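Local atomic coordinates of tryparedoxin II (Crithidia fasciculata, PDB entry 1I5G), a protein that is a thioredoxin-like redox protein that probably carries electrons from trypanothione to downstream acceptors such as peroxidases. Residues T111-E116 / G120-T125; V31-S36 / E98-G103; P48-F53 / F63-I68. The protein carries 1 engineered substitution. All coordinates share one frame; numbering follows the deposited sequence.

Following the chain from the N terminus, strand 30-36 is the first strand to take part in these contacts; helix 41-57 packs on it before the chain returns as strand 63-69. Interaction 3 closes the short connection between helix and second strand, with nine residues between its segments. Interaction 2 closes a far longer loop, bringing helix 94-103 back to strand residues 31-36, and interaction 3 is nested inside it. Interaction 1 follows in series and closes a tight hairpin, with three residues between its segments. All three converge on one sheet, in which strand 30-36 lies between strands 63-69 and 111-116. F33 N, 2.8 Å from V113 O, joins interactions 1 and 2; M66 N, 2.8 Å from F32 O, joins interactions 2 and 3.

Interaction 1 of 3, residues T111-E116 / G120-T125; sequences TLVGVE and GNIITT
G114 O takes two backbone amides from the facing strand, I123 N at 2.8 Å and T124 N at 3.2 Å, both reaching it from the same face of its carbonyl plane. G114 N in turn gives to T124 O at 2.9 Å. Packing is tight here: T124 CG2 lies 3.8 Å from G114 CA, and a beta carbon on the glycine would collide with it. T124 has its OG1 anti to the backbone N (chi1 -175°), which turns the methyl to the glycine while the hydroxyl bonds W142 O. Toward the turn, V115 CG1 comes within 3.3 Å of N121 O. E116 N binds that same oxygen, and G120 N returns to E116 O.

The contact is looser at I122, an exposed residue on the same face as V115: it meets V113 by a single methyl contact, CG2 to CG1 at 4.1 Å, and brushes V115 through CG1, while F104 also touches it. On the T125 side of the G114-T124 pair a water bridges the strands, accepting from L112 N at 2.9 Å and donating to T125 O. One residue set against two, with the register shifting by one between G114 and V115, defines a classic beta bulge, here in the antiparallel hairpin that ends the sheet of this thioredoxin-like fold.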
ATOM      1  N   THR A 111       6.416  -6.227  -1.386  1.00  3.53           N
ATOM      2  CA  THR A 111       5.497  -6.510  -2.500  1.00  3.51           C
ATOM      3  C   THR A 111       4.541  -5.333  -2.605  1.00  3.58           C
ATOM      4  O   THR A 111       4.072  -4.787  -1.612  1.00  3.97           O
ATOM      5  CB  THR A 111       4.669  -7.815  -2.318  1.00  4.37           C
ATOM      6  OG1 THR A 111       5.523  -8.962  -2.388  1.00  7.10           O
ATOM      7  CG2 THR A 111       3.672  -8.057  -3.427  1.00  6.08           C
ATOM      8  N   LEU A 112       4.218  -4.927  -3.826  1.00  2.89           N
ATOM      9  CA  LEU A 112       3.371  -3.774  -4.104  1.00  2.80           C
ATOM     10  C   LEU A 112       2.369  -4.128  -5.174  1.00  2.94           C
ATOM     11  O   LEU A 112       2.744  -4.387  -6.330  1.00  4.53           O
ATOM     12  CB  LEU A 112       4.259  -2.589  -4.512  1.00  3.07           C
ATOM     13  CG  LEU A 112       3.621  -1.204  -4.546  1.00  3.38           C
ATOM     14  CD1 LEU A 112       3.165  -0.741  -3.208  1.00  3.19           C
ATOM     15  CD2 LEU A 112       4.685  -0.261  -5.119  1.00  4.54           C
ATOM     16  N   VAL A 113       1.101  -4.163  -4.802  1.00  2.52           N
ATOM     17  CA  VAL A 113       0.021  -4.627  -5.676  1.00  3.06           C
ATOM     18  C   VAL A 113      -0.949  -3.487  -5.933  1.00  2.65           C
ATOM     19  O   VAL A 113      -1.530  -2.918  -4.997  1.00  3.28           O
ATOM     20  CB  VAL A 113      -0.726  -5.809  -5.043  1.00  4.42           C
ATOM     21  CG1 VAL A 113      -1.905  -6.246  -5.894  1.00  4.95           C
ATOM     22  CG2 VAL A 113       0.265  -6.978  -4.841  1.00  4.37           C
ATOM     23  N   GLY A 114      -1.148  -3.126  -7.186  1.00  2.99           N
ATOM     24  CA  GLY A 114      -2.050  -2.068  -7.568  1.00  3.19           C
ATOM     25  C   GLY A 114      -3.386  -2.601  -7.988  1.00  3.27           C
ATOM     26  O   GLY A 114      -3.513  -3.577  -8.772  1.00  3.53           O
ATOM     27  N   VAL A 115      -4.419  -1.955  -7.476  1.00  2.71           N
ATOM     28  CA  VAL A 115      -5.813  -2.288  -7.710  1.00  3.57           C
ATOM     29  C   VAL A 115      -6.615  -1.071  -8.132  1.00  3.72           C
ATOM     30  O   VAL A 115      -6.363   0.037  -7.662  1.00  4.46           O
ATOM     31  CB  VAL A 115      -6.398  -2.851  -6.418  1.00  5.88           C
ATOM     32  CG1 VAL A 115      -7.823  -3.211  -6.578  1.00  7.90           C
ATOM     33  CG2 VAL A 115      -5.570  -4.030  -5.885  1.00  5.83           C
ATOM     34  N   GLU A 116      -7.571  -1.215  -9.040  1.00  3.83           N
ATOM     35  CA  GLU A 116      -8.475  -0.131  -9.400  1.00  4.77           C
ATOM     36  C   GLU A 116      -9.527  -0.042  -8.296  1.00  4.49           C
ATOM     37  O   GLU A 116     -10.270  -0.985  -8.028  1.00  3.96           O
ATOM     38  CB  GLU A 116      -9.160  -0.432 -10.743  1.00  5.66           C
ATOM     39  CG  GLU A 116     -10.085   0.670 -11.232  1.00  6.65           C
ATOM     40  CD  GLU A 116     -10.948   0.367 -12.429  1.00  9.17           C
ATOM     41  OE1 GLU A 116     -11.094  -0.792 -12.820  1.00 10.30           O
ATOM     42  OE2 GLU A 116     -11.498   1.353 -12.958  1.00 11.68           O
ATOM     43  N   GLY A 120     -12.328  -2.858  -7.997  1.00  5.56           N
ATOM     44  CA  GLY A 120     -11.650  -3.827  -7.171  1.00  5.90           C
ATOM     45  C   GLY A 120     -10.777  -4.748  -7.984  1.00  5.48           C
ATOM     46  O   GLY A 120     -10.281  -5.729  -7.440  1.00  6.98           O
ATOM     47  N   ASN A 121     -10.570  -4.480  -9.255  1.00  4.84           N
ATOM     48  CA  ASN A 121      -9.775  -5.360 -10.097  1.00  5.09           C
ATOM     49  C   ASN A 121      -8.292  -5.147  -9.840  1.00  4.85           C
ATOM     50  O   ASN A 121      -7.776  -4.004  -9.807  1.00  4.94           O
ATOM     51  CB  ASN A 121     -10.027  -5.152 -11.579  1.00  5.44           C
ATOM     52  CG  ASN A 121     -11.367  -5.656 -12.050  1.00  6.26           C
ATOM     53  OD1 ASN A 121     -12.267  -5.893 -11.258  1.00  8.23           O
ATOM     54  ND2 ASN A 121     -11.458  -5.817 -13.376  1.00  8.20           N
ATOM     55  N   ILE A 122      -7.536  -6.215  -9.643  1.00  5.53           N
ATOM     56  CA  ILE A 122      -6.090  -6.133  -9.571  1.00  4.58           C
ATOM     57  C   ILE A 122      -5.556  -5.703 -10.922  1.00  4.48           C
ATOM     58  O   ILE A 122      -5.905  -6.291 -11.962  1.00  5.28           O
ATOM     59  CB  ILE A 122      -5.483  -7.482  -9.138  1.00  6.44           C
ATOM     60  CG1 ILE A 122      -5.936  -7.838  -7.720  1.00  7.90           C
ATOM     61  CG2 ILE A 122      -3.967  -7.417  -9.274  1.00  7.11           C
ATOM     62  CD1 ILE A 122      -5.807  -9.344  -7.418  1.00  9.47           C
ATOM     63  N   ILE A 123      -4.705  -4.689 -10.998  1.00  3.79           N
ATOM     64  CA  ILE A 123      -4.128  -4.182 -12.231  1.00  5.45           C
ATOM     65  C   ILE A 123      -2.680  -4.644 -12.386  1.00  6.11           C
ATOM     66  O   ILE A 123      -2.237  -5.023 -13.467  1.00  6.01           O
ATOM     67  CB  ILE A 123      -4.138  -2.644 -12.163  1.00  8.12           C
ATOM     68  CG1 ILE A 123      -5.571  -2.086 -12.134  1.00  9.26           C
ATOM     69  CG2 ILE A 123      -3.359  -2.045 -13.340  1.00  8.92           C
ATOM     70  CD1 ILE A 123      -6.450  -2.646 -13.197  1.00 10.19           C
ATOM     71  N   THR A 124      -1.919  -4.626 -11.305  1.00  4.93           N
ATOM     72  CA  THR A 124      -0.488  -4.941 -11.356  1.00  6.16           C
ATOM     73  C   THR A 124      -0.025  -5.626 -10.125  1.00  4.93           C
ATOM     74  O   THR A 124      -0.374  -5.239  -9.015  1.00  4.64           O
ATOM     75  CB  THR A 124       0.323  -3.675 -11.690  1.00  6.03           C
ATOM     76  OG1 THR A 124       1.710  -3.990 -11.863  1.00  7.41           O
ATOM     77  CG2 THR A 124       0.215  -2.644 -10.590  1.00  6.39           C
ATOM     78  N   THR A 125       0.809  -6.648 -10.265  1.00  6.32           N
ATOM     79  CA  THR A 125       1.470  -7.254  -9.114  1.00  7.01           C
ATOM     80  C   THR A 125       2.972  -7.008  -9.119  1.00  6.29           C
ATOM     81  O   THR A 125       3.665  -7.476  -8.210  1.00  7.87           O
ATOM     82  CB  THR A 125       1.343  -8.775  -9.092  1.00  7.68           C
ATOM     83  OG1 THR A 125       1.988  -9.320 -10.252  1.00  9.92           O
ATOM     84  CG2 THR A 125      -0.091  -9.246  -9.084  1.00  8.35           C
TER
HETATM   85  O   HOH W   1       5.320  -5.913  -6.353  1.00  4.89           O

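Interaction 2 of 3, residues V31-S36 / E98-G103; sequences VFFYFS and EFLTTG
A helix laid across the central sheet of the thioredoxin-like fold brings L100 and T101 against F33 and F35, alternate residues of strand 30-36. The local axes run 10.6 Å apart at 104°, so the helix crosses the strand nearly at right angles. L100 CD1 straddles a single ring bond of F33, lying 4.0 Å from both CD2 and CE2. The F35 ring reaches farther along the helix: its CZ stands 4.0 Å from L100 CB, and its CE2 is 3.6 Å from T101 OG1, which sits at the ring edge near its plane. With CG anti to the carbonyl carbon (chi1 -65°), F35 sends its ring out from the strand into the angle between these two residues. T101 OG1 is hydrogen-bonded to M97 O and W70 NE1, and these bonds fix the hydroxyl beside the ring.

In this three-layer alpha/beta/alpha fold the intervening Y34 turns to the other face of the sheet, where it packs on L50 of helix 41-57. An alanine in place of F35 is likely to open a gap beside L100 CB and leave the T101 hydroxyl without its aromatic neighbour. I68, from the adjoining strand, touches F33, F35 and L100 together. F35 also packs on V106 and on I109, a residue lining the glutathionylspermidine pocket.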
ATOM      1  N   VAL A  31      -4.996   2.078  -6.228  1.00  2.47           N
ATOM      2  CA  VAL A  31      -4.562   1.953  -4.843  1.00  2.11           C
ATOM      3  C   VAL A  31      -3.521   0.836  -4.812  1.00  2.30           C
ATOM      4  O   VAL A  31      -3.800  -0.297  -5.223  1.00  2.56           O
ATOM      5  CB  VAL A  31      -5.730   1.660  -3.893  1.00  3.47           C
ATOM      6  CG1 VAL A  31      -5.164   1.485  -2.480  1.00  3.62           C
ATOM      7  CG2 VAL A  31      -6.758   2.796  -3.949  1.00  3.83           C
ATOM      8  N   PHE A  32      -2.346   1.198  -4.323  1.00  2.70           N
ATOM      9  CA  PHE A  32      -1.249   0.234  -4.179  1.00  2.83           C
ATOM     10  C   PHE A  32      -1.127  -0.242  -2.751  1.00  3.47           C
ATOM     11  O   PHE A  32      -0.854   0.535  -1.837  1.00  4.45           O
ATOM     12  CB  PHE A  32       0.097   0.825  -4.639  1.00  3.08           C
ATOM     13  CG  PHE A  32       0.157   1.064  -6.111  1.00  3.89           C
ATOM     14  CD1 PHE A  32      -0.270   2.273  -6.626  1.00  6.46           C
ATOM     15  CD2 PHE A  32       0.598   0.094  -7.018  1.00  4.37           C
ATOM     16  CE1 PHE A  32      -0.238   2.529  -7.985  1.00  7.85           C
ATOM     17  CE2 PHE A  32       0.642   0.306  -8.367  1.00  5.08           C
ATOM     18  CZ  PHE A  32       0.217   1.529  -8.862  1.00  6.26           C
ATOM     19  N   PHE A  33      -1.285  -1.543  -2.571  1.00  2.60           N
ATOM     20  CA  PHE A  33      -1.175  -2.207  -1.288  1.00  3.04           C
ATOM     21  C   PHE A  33       0.279  -2.589  -1.150  1.00  2.79           C
ATOM     22  O   PHE A  33       0.838  -3.372  -1.915  1.00  2.65           O
ATOM     23  CB  PHE A  33      -2.083  -3.415  -1.279  1.00  3.35           C
ATOM     24  CG  PHE A  33      -3.547  -3.100  -1.239  1.00  3.97           C
ATOM     25  CD1 PHE A  33      -4.223  -2.838  -2.410  1.00  5.49           C
ATOM     26  CD2 PHE A  33      -4.234  -3.068  -0.042  1.00  5.68           C
ATOM     27  CE1 PHE A  33      -5.565  -2.549  -2.366  1.00  7.09           C
ATOM     28  CE2 PHE A  33      -5.601  -2.774   0.001  1.00  7.21           C
ATOM     29  CZ  PHE A  33      -6.245  -2.519  -1.186  1.00  6.52           C
ATOM     30  N   TYR A  34       0.938  -2.011  -0.154  1.00  2.67           N
ATOM     31  CA  TYR A  34       2.373  -2.147   0.045  1.00  3.01           C
ATOM     32  C   TYR A  34       2.635  -3.027   1.253  1.00  2.71           C
ATOM     33  O   TYR A  34       2.468  -2.649   2.411  1.00  2.28           O
ATOM     34  CB  TYR A  34       3.021  -0.757   0.278  1.00  2.57           C
ATOM     35  CG  TYR A  34       4.514  -0.769   0.571  1.00  2.23           C
ATOM     36  CD1 TYR A  34       5.321  -1.705  -0.038  1.00  3.14           C
ATOM     37  CD2 TYR A  34       5.121   0.124   1.452  1.00  3.48           C
ATOM     38  CE1 TYR A  34       6.649  -1.756   0.190  1.00  2.46           C
ATOM     39  CE2 TYR A  34       6.460   0.067   1.683  1.00  2.87           C
ATOM     40  CZ  TYR A  34       7.248  -0.876   1.053  1.00  2.74           C
ATOM     41  OH  TYR A  34       8.615  -0.985   1.284  1.00  3.39           O
ATOM     42  N   PHE A  35       3.052  -4.256   0.989  1.00  2.05           N
ATOM     43  CA  PHE A  35       3.380  -5.254   2.005  1.00  2.50           C
ATOM     44  C   PHE A  35       4.832  -5.079   2.386  1.00  2.27           C
ATOM     45  O   PHE A  35       5.733  -5.222   1.531  1.00  2.59           O
ATOM     46  CB  PHE A  35       3.096  -6.652   1.429  1.00  2.37           C
ATOM     47  CG  PHE A  35       1.617  -6.869   1.146  1.00  3.04           C
ATOM     48  CD1 PHE A  35       1.042  -6.393  -0.012  1.00  2.91           C
ATOM     49  CD2 PHE A  35       0.804  -7.554   2.045  1.00  3.62           C
ATOM     50  CE1 PHE A  35      -0.315  -6.588  -0.258  1.00  3.29           C
ATOM     51  CE2 PHE A  35      -0.524  -7.741   1.806  1.00  4.46           C
ATOM     52  CZ  PHE A  35      -1.063  -7.260   0.665  1.00  3.77           C
ATOM     53  N   SER A  36       5.075  -4.758   3.652  1.00  2.73           N
ATOM     54  CA  SER A  36       6.424  -4.417   4.093  1.00  2.56           C
ATOM     55  C   SER A  36       6.510  -4.508   5.616  1.00  2.99           C
ATOM     56  O   SER A  36       5.477  -4.616   6.290  1.00  3.01           O
ATOM     57  CB  SER A  36       6.659  -2.957   3.677  1.00  3.46           C
ATOM     58  OG  SER A  36       8.017  -2.563   3.742  1.00  5.07           O
ATOM     59  N   GLU A  98      -3.947 -10.398   7.250  1.00  3.55           N
ATOM     60  CA  GLU A  98      -3.834 -11.789   6.778  1.00  4.52           C
ATOM     61  C   GLU A  98      -4.771 -12.024   5.577  1.00  4.37           C
ATOM     62  O   GLU A  98      -4.414 -12.718   4.621  1.00  5.81           O
ATOM     63  CB  GLU A  98      -4.127 -12.804   7.870  1.00  6.25           C
ATOM     64  CG  GLU A  98      -3.180 -12.749   9.052  1.00  6.09           C
ATOM     65  CD  GLU A  98      -1.743 -13.173   8.747  1.00  7.17           C
ATOM     66  OE1 GLU A  98      -1.505 -13.768   7.673  1.00  8.32           O
ATOM     67  OE2 GLU A  98      -0.868 -12.899   9.609  1.00  9.08           O
ATOM     68  N   PHE A  99      -5.939 -11.394   5.625  1.00  3.81           N
ATOM     69  CA  PHE A  99      -6.911 -11.463   4.543  1.00  4.28           C
ATOM     70  C   PHE A  99      -6.311 -10.967   3.222  1.00  4.97           C
ATOM     71  O   PHE A  99      -6.409 -11.584   2.134  1.00  4.87           O
ATOM     72  CB  PHE A  99      -8.142 -10.670   4.944  1.00  5.58           C
ATOM     73  CG  PHE A  99      -9.241 -10.710   3.948  1.00  5.54           C
ATOM     74  CD1 PHE A  99     -10.196 -11.714   4.000  1.00  6.85           C
ATOM     75  CD2 PHE A  99      -9.329  -9.750   2.979  1.00  6.48           C
ATOM     76  CE1 PHE A  99     -11.234 -11.765   3.078  1.00  6.97           C
ATOM     77  CE2 PHE A  99     -10.371  -9.792   2.053  1.00  7.28           C
ATOM     78  CZ  PHE A  99     -11.319 -10.814   2.111  1.00  7.44           C
ATOM     79  N   LEU A 100      -5.647  -9.815   3.264  1.00  4.69           N
ATOM     80  CA  LEU A 100      -5.009  -9.240   2.080  1.00  4.25           C
ATOM     81  C   LEU A 100      -3.774 -10.014   1.643  1.00  4.48           C
ATOM     82  O   LEU A 100      -3.530 -10.178   0.437  1.00  4.65           O
ATOM     83  CB  LEU A 100      -4.656  -7.764   2.297  1.00  5.03           C
ATOM     84  CG  LEU A 100      -5.902  -6.883   2.400  1.00  5.98           C
ATOM     85  CD1 LEU A 100      -5.564  -5.480   2.924  1.00  6.12           C
ATOM     86  CD2 LEU A 100      -6.697  -6.736   1.091  1.00  7.53           C
ATOM     87  N   THR A 101      -2.997 -10.507   2.613  1.00  4.21           N
ATOM     88  CA  THR A 101      -1.844 -11.328   2.238  1.00  5.18           C
ATOM     89  C   THR A 101      -2.308 -12.532   1.432  1.00  6.12           C
ATOM     90  O   THR A 101      -1.708 -12.847   0.417  1.00  7.14           O
ATOM     91  CB  THR A 101      -1.112 -11.727   3.536  1.00  4.50           C
ATOM     92  OG1 THR A 101      -0.559 -10.534   4.136  1.00  4.02           O
ATOM     93  CG2 THR A 101       0.002 -12.734   3.267  1.00  5.20           C
ATOM     94  N   THR A 102      -3.363 -13.196   1.881  1.00  7.04           N
ATOM     95  CA  THR A 102      -3.851 -14.341   1.129  1.00  7.33           C
ATOM     96  C   THR A 102      -4.470 -13.936  -0.199  1.00  8.25           C
ATOM     97  O   THR A 102      -4.227 -14.527  -1.264  1.00  8.94           O
ATOM     98  CB  THR A 102      -4.895 -15.008   2.003  1.00  7.32           C
ATOM     99  OG1 THR A 102      -4.204 -15.527   3.139  1.00  8.88           O
ATOM    100  CG2 THR A 102      -5.520 -16.251   1.303  1.00  8.72           C
ATOM    101  N   GLY A 103      -5.271 -12.886  -0.162  1.00  7.77           N
ATOM    102  CA  GLY A 103      -6.006 -12.481  -1.343  1.00  7.70           C
ATOM    103  C   GLY A 103      -5.160 -12.036  -2.513  1.00  8.87           C
ATOM    104  O   GLY A 103      -5.552 -12.175  -3.678  1.00 10.32           O
TER

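Interaction 3 of 3, residues P48-F53 / F63-I68; sequences PQLIDF and FEVMLI
F53 and F63 form an oblique aromatic pair, their planes inclined by 36° and their centroids 5.7 Å apart. F63 sets one corner, CZ, against the CD1-CE1 side of the F53 ring. The closest pair is F53 CE1 and F63 CZ at 3.5 Å. F63 CZ arrives at the edge of the F53 ring, near its plane, and also lies 3.6 Å from F53 CD1, so the far end of one ring abuts one flank of the other. The two side chains cross at about a right angle. F63 reaches this place with CG between the backbone N and the carbonyl carbon (chi1 68°), which directs its ring toward the helix. F53, with CG anti to its backbone N (chi1 -167°), carries its ring out from the helix to meet it.

Helix 41-57 forms the connection of a beta-alpha-beta unit, crossing from strand 30-36 to its parallel neighbour 63-69, and this pair joins the helix to the second strand. One turn back along the helix, L50 crosses V65 obliquely, with CD2 4.1 Å from V65 CG1. Two residues on from F63, V65 points to the same side of its strand, and W86 touches both L50 and V65. Beyond the pair, F32 meets the F63 ring edge-to-face, while H57 meets that of F53. The V65 amide is engaged by the preceding side chain, with V65 N 3.0 Å from E64 OE2, an oxygen that also bonds Y54 OH of the helix.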
ATOM      1  N   PRO A  48      12.205   4.023   0.835  1.00  7.48           N
ATOM      2  CA  PRO A  48      12.575   5.362   0.363  1.00  7.71           C
ATOM      3  C   PRO A  48      12.399   5.588  -1.136  1.00  7.35           C
ATOM      4  O   PRO A  48      12.046   6.700  -1.530  1.00  7.16           O
ATOM      5  CB  PRO A  48      14.054   5.493   0.777  1.00  9.22           C
ATOM      6  CG  PRO A  48      14.514   4.142   1.180  1.00 10.92           C
ATOM      7  CD  PRO A  48      13.314   3.323   1.504  1.00  8.91           C
ATOM      8  N   GLN A  49      12.640   4.561  -1.944  1.00  6.50           N
ATOM      9  CA  GLN A  49      12.423   4.625  -3.378  1.00  7.23           C
ATOM     10  C   GLN A  49      10.946   4.832  -3.642  1.00  5.98           C
ATOM     11  O   GLN A  49      10.583   5.577  -4.555  1.00  6.65           O
ATOM     12  CB  GLN A  49      12.824   3.351  -4.104  1.00  9.01           C
ATOM     13  CG  GLN A  49      14.344   3.097  -3.998  1.00 11.05           C
ATOM     14  CD  GLN A  49      14.678   1.663  -4.374  1.00 11.28           C
ATOM     15  OE1 GLN A  49      14.063   0.749  -3.836  1.00 13.26           O
ATOM     16  NE2 GLN A  49      15.622   1.425  -5.281  1.00 13.40           N
ATOM     17  N   LEU A  50      10.064   4.183  -2.887  1.00  5.02           N
ATOM     18  CA  LEU A  50       8.624   4.326  -3.024  1.00  5.44           C
ATOM     19  C   LEU A  50       8.193   5.706  -2.515  1.00  4.85           C
ATOM     20  O   LEU A  50       7.316   6.323  -3.103  1.00  4.92           O
ATOM     21  CB  LEU A  50       7.904   3.171  -2.359  1.00  4.91           C
ATOM     22  CG  LEU A  50       6.377   3.205  -2.514  1.00  4.46           C
ATOM     23  CD1 LEU A  50       5.932   3.223  -3.965  1.00  4.59           C
ATOM     24  CD2 LEU A  50       5.769   2.035  -1.743  1.00  4.23           C
ATOM     25  N   ILE A  51       8.817   6.201  -1.454  1.00  5.74           N
ATOM     26  CA  ILE A  51       8.540   7.569  -1.032  1.00  6.43           C
ATOM     27  C   ILE A  51       8.828   8.607  -2.120  1.00  6.26           C
ATOM     28  O   ILE A  51       8.010   9.476  -2.394  1.00  6.49           O
ATOM     29  CB  ILE A  51       9.275   7.888   0.291  1.00  6.89           C
ATOM     30  CG1 ILE A  51       8.725   7.035   1.446  1.00  7.60           C
ATOM     31  CG2 ILE A  51       9.237   9.376   0.639  1.00  7.75           C
ATOM     32  CD1 ILE A  51       9.495   7.156   2.749  1.00  9.06           C
ATOM     33  N   ASP A  52       9.982   8.515  -2.756  1.00  6.44           N
ATOM     34  CA  ASP A  52      10.331   9.471  -3.802  1.00  7.24           C
ATOM     35  C   ASP A  52       9.315   9.340  -4.927  1.00  7.18           C
ATOM     36  O   ASP A  52       8.832  10.318  -5.525  1.00  7.40           O
ATOM     37  CB  ASP A  52      11.757   9.241  -4.321  1.00 10.42           C
ATOM     38  CG  ASP A  52      12.859   9.616  -3.321  1.00 12.74           C
ATOM     39  OD1 ASP A  52      12.571  10.320  -2.327  1.00 14.98           O
ATOM     40  OD2 ASP A  52      14.012   9.197  -3.567  1.00 16.03           O
ATOM     41  N   PHE A  53       8.908   8.123  -5.299  1.00  5.44           N
ATOM     42  CA  PHE A  53       7.947   7.854  -6.359  1.00  4.79           C
ATOM     43  C   PHE A  53       6.585   8.465  -6.036  1.00  5.66           C
ATOM     44  O   PHE A  53       5.942   9.073  -6.896  1.00  4.88           O
ATOM     45  CB  PHE A  53       7.803   6.342  -6.563  1.00  5.04           C
ATOM     46  CG  PHE A  53       7.076   5.987  -7.823  1.00  4.81           C
ATOM     47  CD1 PHE A  53       5.691   5.878  -7.841  1.00  4.51           C
ATOM     48  CD2 PHE A  53       7.763   5.765  -9.007  1.00  4.46           C
ATOM     49  CE1 PHE A  53       5.030   5.559  -8.986  1.00  5.03           C
ATOM     50  CE2 PHE A  53       7.111   5.445 -10.170  1.00  4.97           C
ATOM     51  CZ  PHE A  53       5.728   5.349 -10.151  1.00  4.75           C
ATOM     52  N   PHE A  63      -2.863   8.105  -7.753  1.00  3.31           N
ATOM     53  CA  PHE A  63      -2.790   6.865  -6.993  1.00  2.90           C
ATOM     54  C   PHE A  63      -2.588   7.144  -5.512  1.00  3.04           C
ATOM     55  O   PHE A  63      -2.210   8.259  -5.106  1.00  3.65           O
ATOM     56  CB  PHE A  63      -1.745   5.864  -7.534  1.00  2.41           C
ATOM     57  CG  PHE A  63      -0.325   6.270  -7.384  1.00  3.13           C
ATOM     58  CD1 PHE A  63       0.408   6.058  -6.259  1.00  3.28           C
ATOM     59  CD2 PHE A  63       0.327   6.896  -8.438  1.00  3.87           C
ATOM     60  CE1 PHE A  63       1.744   6.453  -6.176  1.00  3.36           C
ATOM     61  CE2 PHE A  63       1.667   7.295  -8.370  1.00  4.30           C
ATOM     62  CZ  PHE A  63       2.382   7.081  -7.221  1.00  4.42           C
ATOM     63  N   GLU A  64      -2.837   6.128  -4.698  1.00  2.87           N
ATOM     64  CA  GLU A  64      -2.605   6.136  -3.257  1.00  2.78           C
ATOM     65  C   GLU A  64      -1.780   4.893  -2.893  1.00  2.80           C
ATOM     66  O   GLU A  64      -1.833   3.910  -3.625  1.00  2.92           O
ATOM     67  CB  GLU A  64      -3.931   6.147  -2.497  1.00  3.65           C
ATOM     68  CG  GLU A  64      -3.824   6.377  -0.998  1.00  4.75           C
ATOM     69  CD  GLU A  64      -2.981   7.584  -0.700  1.00  4.43           C
ATOM     70  OE1 GLU A  64      -3.578   8.692  -0.707  1.00  7.63           O
ATOM     71  OE2 GLU A  64      -1.786   7.473  -0.485  1.00  4.12           O
ATOM     72  N   VAL A  65      -1.046   4.925  -1.789  1.00  2.13           N
ATOM     73  CA  VAL A  65      -0.339   3.762  -1.279  1.00  2.27           C
ATOM     74  C   VAL A  65      -0.904   3.475   0.098  1.00  2.79           C
ATOM     75  O   VAL A  65      -1.176   4.382   0.887  1.00  3.61           O
ATOM     76  CB  VAL A  65       1.190   3.971  -1.261  1.00  2.82           C
ATOM     77  CG1 VAL A  65       1.933   2.901  -0.508  1.00  3.11           C
ATOM     78  CG2 VAL A  65       1.752   4.209  -2.668  1.00  3.32           C
ATOM     79  N   MET A  66      -1.083   2.185   0.401  1.00  2.45           N
ATOM     80  CA  MET A  66      -1.529   1.746   1.706  1.00  3.57           C
ATOM     81  C   MET A  66      -0.602   0.684   2.260  1.00  3.24           C
ATOM     82  O   MET A  66      -0.499  -0.400   1.689  1.00  2.84           O
ATOM     83  CB  MET A  66      -2.931   1.201   1.675  1.00  6.18           C
ATOM     84  CG  MET A  66      -3.461   1.119   3.104  1.00  8.79           C
ATOM     85  SD  MET A  66      -5.095   0.390   3.128  1.00 10.19           S
ATOM     86  CE  MET A  66      -6.041   1.923   2.385  1.00  9.47           C
ATOM     87  N   LEU A  67       0.035   0.969   3.380  1.00  2.77           N
ATOM     88  CA  LEU A  67       0.876  -0.008   4.054  1.00  2.73           C
ATOM     89  C   LEU A  67       0.029  -1.120   4.640  1.00  2.46           C
ATOM     90  O   LEU A  67      -0.901  -0.833   5.402  1.00  2.18           O
ATOM     91  CB  LEU A  67       1.606   0.675   5.225  1.00  2.39           C
ATOM     92  CG  LEU A  67       2.450  -0.232   6.117  1.00  2.82           C
ATOM     93  CD1 LEU A  67       3.568  -0.879   5.307  1.00  3.51           C
ATOM     94  CD2 LEU A  67       2.987   0.485   7.323  1.00  2.28           C
ATOM     95  N   ILE A  68       0.403  -2.350   4.281  1.00  2.22           N
ATOM     96  CA  ILE A  68      -0.153  -3.569   4.869  1.00  2.60           C
ATOM     97  C   ILE A  68       1.040  -4.177   5.598  1.00  2.15           C
ATOM     98  O   ILE A  68       1.954  -4.730   4.996  1.00  2.53           O
ATOM     99  CB  ILE A  68      -0.762  -4.491   3.814  1.00  2.79           C
ATOM    100  CG1 ILE A  68      -1.743  -3.772   2.891  1.00  3.53           C
ATOM    101  CG2 ILE A  68      -1.437  -5.643   4.558  1.00  3.38           C
ATOM    102  CD1 ILE A  68      -2.861  -3.035   3.596  1.00  4.05           C
TER